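Sulfide-quinone reductase (Aquifex aeolicus, PDB 3HYV) oxidises hydrogen sulfide with a quinone as electron acceptor, using bound FAD, and probably builds up polysulfide, typically released as cyclooctasulfur. Local coordinates at residues V275-C280 with G424-R429; S344-A349 with F357-P362. All blocks are in the same frame, centred on the assembly; numbering follows the deposited sequence.

Contact 1: residues V275-C280 with G424-R429; sequences VIVNRC and GAPGSR
R279 reaches along the C-terminal loop 424-429, and its NH2 donates to S428 OG at 3.1 Å, the oxygen lying 22° out of the guanidinium plane. A first torsion of -111° puts R279 CG 3.2 Å from S428 O, and bends at chi2 and chi3 then turn the guanidinium to S428 OG. Backbone atoms flank the flat group: R429 O stands over one face and G424 N over the opposite one, both offset toward the rim. With R279 placed as it is, a CB on G424 would probably run into its NH2. Closer in, R279 N makes a weak bond to G424 O, and N278 CA sends a CH...O contact to the same oxygen. Beside them the P426 ring crosses V277 at about a right angle, with P426 CD 3.4 Å from V277 O.

Further bonds hold these groups in place. S428 OG donates to A425 O at 2.9 Å, an oxygen that also takes S428 N in the type II turn A425-S428, where a side chain at G427 (phi 101°) would press on the preceding carbonyl O. A water bridges R279 O and G427 N. N278 OD1 accepts from C280 N at 2.8 Å, an Asx turn leading into the C280-C422 disulfide. R279 NH1 bonds to D421 O. Gripped by hydroxyl and carbonyl oxygens, the arginine joins the disulfide in tying the C-terminal tail to the loop before strand 289-291.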
loop_
_atom_site.group_PDB
_atom_site.type_symbol
_atom_site.label_atom_id
_atom_site.label_comp_id
_atom_site.label_asym_id
_atom_site.label_seq_id
_atom_site.Cartn_x
_atom_site.Cartn_y
_atom_site.Cartn_z
ATOM N N VAL A 275 15.203 31.841 17.997
ATOM C CA VAL A 275 14.483 32.987 18.577
ATOM C C VAL A 275 13.177 32.556 19.248
ATOM O O VAL A 275 12.284 32.011 18.591
ATOM C CB VAL A 275 14.230 34.106 17.517
ATOM C CG1 VAL A 275 13.437 35.265 18.113
ATOM C CG2 VAL A 275 15.564 34.630 16.962
ATOM N N ILE A 276 13.084 32.787 20.555
ATOM C CA ILE A 276 11.850 32.567 21.309
ATOM C C ILE A 276 10.781 33.566 20.852
ATOM O O ILE A 276 10.942 34.781 21.022
ATOM C CB ILE A 276 12.065 32.676 22.849
ATOM C CG1 ILE A 276 13.062 31.616 23.336
ATOM C CG2 ILE A 276 10.718 32.561 23.601
ATOM C CD1 ILE A 276 13.501 31.755 24.812
ATOM N N VAL A 277 9.714 33.032 20.246
ATOM C CA VAL A 277 8.562 33.818 19.745
ATOM C C VAL A 277 7.213 33.261 20.206
ATOM O O VAL A 277 7.090 32.073 20.517
ATOM C CB VAL A 277 8.518 33.927 18.187
ATOM C CG1 VAL A 277 9.645 34.850 17.658
ATOM C CG2 VAL A 277 8.554 32.549 17.521
ATOM N N ASN A 278 6.206 34.130 20.234
ATOM C CA ASN A 278 4.835 33.703 20.491
ATOM C C ASN A 278 4.058 33.486 19.175
ATOM O O ASN A 278 4.652 33.496 18.091
ATOM C CB ASN A 278 4.124 34.680 21.455
ATOM C CG ASN A 278 4.025 36.105 20.906
ATOM O OD1 ASN A 278 3.944 36.316 19.696
ATOM N ND2 ASN A 278 4.011 37.084 21.800
ATOM N N ARG A 279 2.743 33.286 19.287
ATOM C CA ARG A 279 1.825 33.147 18.145
ATOM C C ARG A 279 1.965 34.245 17.082
ATOM O O ARG A 279 1.705 34.008 15.889
ATOM C CB ARG A 279 0.372 33.118 18.638
ATOM C CG ARG A 279 -0.324 31.784 18.490
ATOM C CD ARG A 279 -0.674 31.133 19.821
ATOM N NE ARG A 279 -1.885 31.703 20.395
ATOM C CZ ARG A 279 -2.584 31.179 21.402
ATOM N NH1 ARG A 279 -3.662 31.813 21.838
ATOM N NH2 ARG A 279 -2.228 30.033 21.969
ATOM N N CYS A 280 2.363 35.434 17.526
ATOM C CA CYS A 280 2.443 36.628 16.678
ATOM C C CYS A 280 3.860 36.871 16.150
ATOM O O CYS A 280 4.149 37.916 15.548
ATOM C CB CYS A 280 1.910 37.852 17.451
ATOM S SG CYS A 280 0.106 37.754 17.744
ATOM N N GLY A 424 1.017 32.295 23.403
ATOM C CA GLY A 424 1.059 30.848 23.209
ATOM C C GLY A 424 2.153 30.509 22.215
ATOM O O GLY A 424 2.731 31.402 21.599
ATOM N N ALA A 425 2.434 29.219 22.063
ATOM C CA ALA A 425 3.460 28.742 21.139
ATOM C C ALA A 425 3.165 29.120 19.675
ATOM O O ALA A 425 2.001 29.239 19.288
ATOM C CB ALA A 425 3.627 27.223 21.283
ATOM N N PRO A 426 4.218 29.315 18.857
ATOM C CA PRO A 426 3.990 29.566 17.431
ATOM C C PRO A 426 3.325 28.357 16.765
ATOM O O PRO A 426 3.786 27.224 16.943
ATOM C CB PRO A 426 5.401 29.779 16.879
ATOM C CG PRO A 426 6.312 29.144 17.868
ATOM C CD PRO A 426 5.654 29.305 19.192
ATOM N N GLY A 427 2.237 28.597 16.037
ATOM C CA GLY A 427 1.501 27.519 15.373
ATOM C C GLY A 427 0.237 27.054 16.084
ATOM O O GLY A 427 -0.623 26.429 15.467
ATOM N N SER A 428 0.123 27.341 17.381
ATOM C CA SER A 428 -1.069 26.962 18.135
ATOM C C SER A 428 -2.163 27.987 17.860
ATOM O O SER A 428 -1.872 29.114 17.484
ATOM C CB SER A 428 -0.773 26.819 19.636
ATOM O OG SER A 428 -0.523 28.068 20.252
ATOM N N ARG A 429 -3.415 27.577 18.030
ATOM C CA ARG A 429 -4.566 28.354 17.576
ATOM C C ARG A 429 -5.042 29.367 18.632
ATOM O O ARG A 429 -5.291 28.995 19.788
ATOM C CB ARG A 429 -5.705 27.402 17.161
ATOM C CG ARG A 429 -5.604 26.794 15.736
ATOM C CD ARG A 429 -4.405 25.838 15.529
ATOM N NE ARG A 429 -4.659 24.831 14.493
ATOM C CZ ARG A 429 -3.725 24.237 13.748
ATOM N NH1 ARG A 429 -4.087 23.340 12.848
ATOM N NH2 ARG A 429 -2.435 24.536 13.879
HETATM O O HOH W 1 1.429 31.373 14.761
#

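Contact 2: residues S344-A349 with F357-P362; sequences SAICIA and FFFADP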
loop_
_atom_site.group_PDB
_atom_site.type_symbol
_atom_site.label_atom_id
_atom_site.label_comp_id
_atom_site.label_asym_id
_atom_site.label_seq_id
_atom_site.Cartn_x
_atom_site.Cartn_y
_atom_site.Cartn_z
ATOM N N SER A 344 0.472 27.891 6.248
ATOM C CA SER A 344 0.170 26.852 5.266
ATOM C C SER A 344 1.333 26.756 4.283
ATOM O O SER A 344 2.172 27.656 4.222
ATOM C CB SER A 344 -1.157 27.125 4.545
ATOM O OG SER A 344 -1.175 28.407 3.937
ATOM N N ALA A 345 1.394 25.662 3.530
ATOM C CA ALA A 345 2.519 25.425 2.624
ATOM C C ALA A 345 2.106 24.766 1.318
ATOM O O ALA A 345 1.372 23.773 1.314
ATOM C CB ALA A 345 3.579 24.587 3.311
ATOM N N ILE A 346 2.572 25.355 0.217
ATOM C CA ILE A 346 2.528 24.759 -1.112
ATOM C C ILE A 346 3.964 24.397 -1.445
ATOM O O ILE A 346 4.788 25.286 -1.650
ATOM C CB ILE A 346 1.998 25.767 -2.164
ATOM C CG1 ILE A 346 0.532 26.086 -1.907
ATOM C CG2 ILE A 346 2.192 25.242 -3.598
ATOM C CD1 ILE A 346 0.021 27.289 -2.679
ATOM N N CYS A 347 4.275 23.102 -1.466
ATOM C CA CYS A 347 5.637 22.630 -1.788
ATOM C C CYS A 347 5.693 21.776 -3.053
ATOM O O CYS A 347 4.845 20.900 -3.262
ATOM C CB CYS A 347 6.244 21.844 -0.624
ATOM S SG CYS A 347 6.250 22.731 0.932
ATOM N N ILE A 348 6.697 22.042 -3.890
ATOM C CA ILE A 348 6.938 21.242 -5.087
ATOM C C ILE A 348 8.322 20.595 -5.025
ATOM O O ILE A 348 9.339 21.290 -4.903
ATOM C CB ILE A 348 6.753 22.068 -6.382
ATOM C CG1 ILE A 348 5.313 22.588 -6.465
ATOM C CG2 ILE A 348 7.082 21.230 -7.619
ATOM C CD1 ILE A 348 5.159 23.872 -7.231
ATOM N N ALA A 349 8.346 19.263 -5.074
ATOM C CA ALA A 349 9.599 18.519 -5.155
ATOM C C ALA A 349 9.896 18.177 -6.614
ATOM O O ALA A 349 9.237 17.331 -7.209
ATOM C CB ALA A 349 9.546 17.254 -4.295
ATOM N N PHE A 357 3.656 17.532 -6.084
ATOM C CA PHE A 357 3.014 18.730 -5.548
ATOM C C PHE A 357 2.345 18.393 -4.222
ATOM O O PHE A 357 1.481 17.514 -4.165
ATOM C CB PHE A 357 1.972 19.263 -6.555
ATOM C CG PHE A 357 1.119 20.401 -6.028
ATOM C CD1 PHE A 357 1.538 21.719 -6.158
ATOM C CD2 PHE A 357 -0.110 20.150 -5.422
ATOM C CE1 PHE A 357 0.747 22.771 -5.675
ATOM C CE2 PHE A 357 -0.894 21.189 -4.944
ATOM C CZ PHE A 357 -0.462 22.501 -5.069
ATOM N N PHE A 358 2.739 19.098 -3.168
ATOM C CA PHE A 358 2.208 18.871 -1.821
ATOM C C PHE A 358 1.626 20.158 -1.243
ATOM O O PHE A 358 2.303 21.196 -1.198
ATOM C CB PHE A 358 3.300 18.319 -0.895
ATOM C CG PHE A 358 3.938 17.044 -1.399
ATOM C CD1 PHE A 358 3.330 15.814 -1.180
ATOM C CD2 PHE A 358 5.146 17.085 -2.099
ATOM C CE1 PHE A 358 3.915 14.627 -1.652
ATOM C CE2 PHE A 358 5.738 15.916 -2.580
ATOM C CZ PHE A 358 5.116 14.679 -2.356
ATOM N N PHE A 359 0.369 20.094 -0.822
ATOM C CA PHE A 359 -0.302 21.236 -0.209
ATOM C C PHE A 359 -0.866 20.806 1.138
ATOM O O PHE A 359 -1.488 19.749 1.238
ATOM C CB PHE A 359 -1.406 21.793 -1.126
ATOM C CG PHE A 359 -2.232 22.903 -0.502
ATOM C CD1 PHE A 359 -3.602 22.741 -0.305
ATOM C CD2 PHE A 359 -1.641 24.110 -0.113
ATOM C CE1 PHE A 359 -4.375 23.765 0.263
ATOM C CE2 PHE A 359 -2.401 25.133 0.455
ATOM C CZ PHE A 359 -3.769 24.958 0.640
ATOM N N ALA A 360 -0.623 21.620 2.163
ATOM C CA ALA A 360 -1.079 21.344 3.521
ATOM C C ALA A 360 -1.585 22.631 4.166
ATOM O O ALA A 360 -0.836 23.590 4.307
ATOM C CB ALA A 360 0.056 20.730 4.352
ATOM N N ASP A 361 -2.859 22.656 4.533
ATOM C CA ASP A 361 -3.434 23.837 5.171
ATOM C C ASP A 361 -4.152 23.530 6.498
ATOM O O ASP A 361 -5.238 22.941 6.487
ATOM C CB ASP A 361 -4.376 24.563 4.198
ATOM C CG ASP A 361 -4.921 25.877 4.768
ATOM O OD1 ASP A 361 -4.256 26.504 5.622
ATOM O OD2 ASP A 361 -6.022 26.290 4.354
ATOM N N PRO A 362 -3.545 23.922 7.646
ATOM C CA PRO A 362 -2.165 24.402 7.794
ATOM C C PRO A 362 -1.192 23.232 7.805
ATOM O O PRO A 362 -1.618 22.083 7.741
ATOM C CB PRO A 362 -2.166 25.104 9.163
ATOM C CG PRO A 362 -3.597 25.060 9.659
ATOM C CD PRO A 362 -4.260 23.947 8.934
#
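The beta hairpin of strands 345-350 and 355-361 carries C347, inferred to be an active-site cysteine that forms a persulfide intermediate, and the quinone-binding I346. Two hydrogen-bonded pairs, A345 with A360 and C347 with F358, each close with two nearly straight bonds; C347 N to F358 O and F358 N to C347 O are both 2.8 Å. I346-F359 and I348-F357 are the non-hydrogen-bonded pairs, and these four side chains share one face. There I346 splits between two rings: CG2 lies 3.5 Å from F357 CE1, while CG1 lies 3.4 Å from F359 CD2. Both phenylalanines carry CG anti to the backbone N (chi1 173° in F357, 175° in F359), which leans the rings beside I346. I348 CG1 meets the edge of the F357 ring, 3.9 Å from CD1.

Strand 369-375 completes this three-stranded antiparallel sheet on the side of 355-361, while L407 and L411 of helix 401-411 pack on I346. C347 faces the other way with A345, F358 and A360, its side chain about 4 Å from a bound octathiocane. An alanine in place of F359 would remove the ring from beside I346 CG1 and L411, and would probably leave that branch of the quinone-binding isoleucine less firmly placed. Toward the open end of the hairpin D361, salt-bridged to R342 through OD1, sets that oxygen 3.3 Å from S344 CB, just before the cis peptide bond to P362.

How the contacts relate
Contact 2 is nested in sequence between the two halves of contact 1: loop 275-280 comes first, then the hairpin segments 344-349 and 357-362, and finally tail 424-429. Their centres are 21 Å apart, yet they touch where R429 NH1 packs 3.7 Å from P362 CG. R429 also bonds to I364 O, just beyond the hairpin. Here a second subunit comes in: its Y178 O accepts from R429 NE, and its Y178 also packs on P362, so both contacts border the trimer interface. Contact 1 joins the tail to a loop, the side chain of V277 lying about 12 Å from the FAD, whereas contact 2 pairs two strands holding quinone-binding I346 and C347, one of two cysteines thought to carry the persulfide.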